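PDB 5J90: RagB/SusD domain protein from Flavobacterium johnsoniae, which binds chitin as a SusD-like outer-membrane lipoprotein and probably helps a chitin utilization system capture chitin chains at the cell surface. Local coordinates for residues Y387-P390 with E394-S397. Residues are numbered along the deposited sequence; the frame is centred on the assembly and turned at random.
Sequences YVDP and ENNS
Tyr387 and Ser397 form a single antiparallel bridge as a hydrogen-bonded pair: Tyr387 N donates a hydrogen bond to Ser397 O at 2.8 Å, and Ser397 N donates one to Tyr387 O at 3.0 Å. Only this one bridge forms between the two loop segments; beyond it the side chain of Asn396 makes the next link. Asn396 CB rests against Tyr387 O, 3.4 Å away. The torsion chi1 of -68°, with CG opposite the carbonyl carbon, carries the amide across to the other segment, where CG lies near Val388 CA. At the tip, Asn396 OD1 accepts a hydrogen bond from Asp389 N at 2.9 Å, the donor tilted 32° from the carbonyl plane, and also lies against Val388 CA. ND2 lies beside the two methyl groups of Val388, the side chains pointing the same way. Asparagine suits the place because its short amide can stand in for a main-chain carbonyl; a leucine here would probably leave Asp389 N without its acceptor in this contact. Next along, Asp389 and Asn395 lie side by side, and Asn395 ND2 donates almost straight (176°) to Asp389 OD2 on its anti side, from somewhat out of the carboxylate plane. An aspartate suits the place because one carboxylate oxygen can take bonds from both Asn395 ND2 and His312 NE2. The Tyr387 ring turns its CD2-CE2 edge to Asn395 O, 3.5 Å from CD2, while its hydroxyl reaches Gly299 O. Arg301 bonds to Asn395 O as well. All of this lies within the long loop joining helix 373-378 to helix 413-428, at the periphery of the chain, with Tyr387 packed on Ala269 and Glu272 of helix 269-277.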
loop_
_atom_site.group_PDB
_atom_site.type_symbol
_atom_site.label_atom_id
_atom_site.label_comp_id
_atom_site.label_asym_id
_atom_site.label_seq_id
_atom_site.Cartn_x
_atom_site.Cartn_y
_atom_site.Cartn_z
ATOM N N TYR A 387 -23.066 19.247 -14.280
ATOM C CA TYR A 387 -22.358 20.493 -14.049
ATOM C C TYR A 387 -22.114 21.255 -15.356
ATOM O O TYR A 387 -21.600 20.695 -16.325
ATOM C CB TYR A 387 -21.017 20.275 -13.318
ATOM C CG TYR A 387 -20.274 21.580 -13.252
ATOM C CD1 TYR A 387 -20.684 22.580 -12.376
ATOM C CD2 TYR A 387 -19.224 21.857 -14.119
ATOM C CE1 TYR A 387 -20.053 23.804 -12.342
ATOM C CE2 TYR A 387 -18.581 23.086 -14.090
ATOM C CZ TYR A 387 -19.005 24.055 -13.196
ATOM O OH TYR A 387 -18.387 25.279 -13.150
ATOM N N VAL A 388 -22.462 22.540 -15.354
ATOM C CA VAL A 388 -22.252 23.409 -16.506
ATOM C C VAL A 388 -21.489 24.675 -16.129
ATOM O O VAL A 388 -21.836 25.359 -15.167
ATOM C CB VAL A 388 -23.600 23.822 -17.142
ATOM C CG1 VAL A 388 -23.387 24.863 -18.243
ATOM C CG2 VAL A 388 -24.332 22.610 -17.680
ATOM N N ASP A 389 -20.446 24.966 -16.897
ATOM C CA ASP A 389 -19.738 26.240 -16.839
ATOM C C ASP A 389 -20.221 27.016 -18.064
ATOM O O ASP A 389 -19.714 26.804 -19.165
ATOM C CB ASP A 389 -18.224 25.999 -16.917
ATOM C CG ASP A 389 -17.409 27.260 -16.701
ATOM O OD1 ASP A 389 -17.984 28.365 -16.773
ATOM O OD2 ASP A 389 -16.183 27.149 -16.473
ATOM N N PRO A 390 -21.211 27.908 -17.875
ATOM C CA PRO A 390 -21.977 28.481 -18.995
ATOM C C PRO A 390 -21.129 29.023 -20.150
ATOM O O PRO A 390 -21.398 28.682 -21.305
ATOM C CB PRO A 390 -22.776 29.600 -18.325
ATOM C CG PRO A 390 -22.963 29.123 -16.920
ATOM C CD PRO A 390 -21.659 28.445 -16.577
ATOM N N GLU A 394 -16.294 23.464 -22.142
ATOM C CA GLU A 394 -15.253 22.449 -22.055
ATOM C C GLU A 394 -15.080 21.968 -20.614
ATOM O O GLU A 394 -14.499 20.913 -20.377
ATOM C CB GLU A 394 -13.919 22.961 -22.618
ATOM C CG GLU A 394 -13.293 24.132 -21.858
ATOM C CD GLU A 394 -13.653 25.492 -22.442
ATOM O OE1 GLU A 394 -14.773 25.642 -22.983
ATOM O OE2 GLU A 394 -12.809 26.411 -22.361
ATOM N N ASN A 395 -15.606 22.736 -19.661
ATOM C CA ASN A 395 -15.514 22.375 -18.246
ATOM C C ASN A 395 -16.731 21.619 -17.724
ATOM O O ASN A 395 -16.798 21.296 -16.537
ATOM C CB ASN A 395 -15.276 23.623 -17.396
ATOM C CG ASN A 395 -13.954 24.291 -17.710
ATOM O OD1 ASN A 395 -12.993 23.633 -18.113
ATOM N ND2 ASN A 395 -13.895 25.605 -17.517
ATOM N N ASN A 396 -17.690 21.343 -18.607
ATOM C CA ASN A 396 -18.924 20.658 -18.219
ATOM C C ASN A 396 -18.696 19.198 -17.852
ATOM O O ASN A 396 -17.705 18.589 -18.263
ATOM C CB ASN A 396 -19.957 20.708 -19.352
ATOM C CG ASN A 396 -20.481 22.102 -19.617
ATOM O OD1 ASN A 396 -20.044 23.075 -19.004
ATOM N ND2 ASN A 396 -21.416 22.207 -20.557
ATOM N N SER A 397 -19.626 18.632 -17.087
ATOM C CA SER A 397 -19.602 17.199 -16.824
ATOM C C SER A 397 -20.966 16.630 -16.467
ATOM O O SER A 397 -21.756 17.278 -15.781
ATOM C CB SER A 397 -18.633 16.880 -15.684
ATOM O OG SER A 397 -18.551 15.477 -15.484
#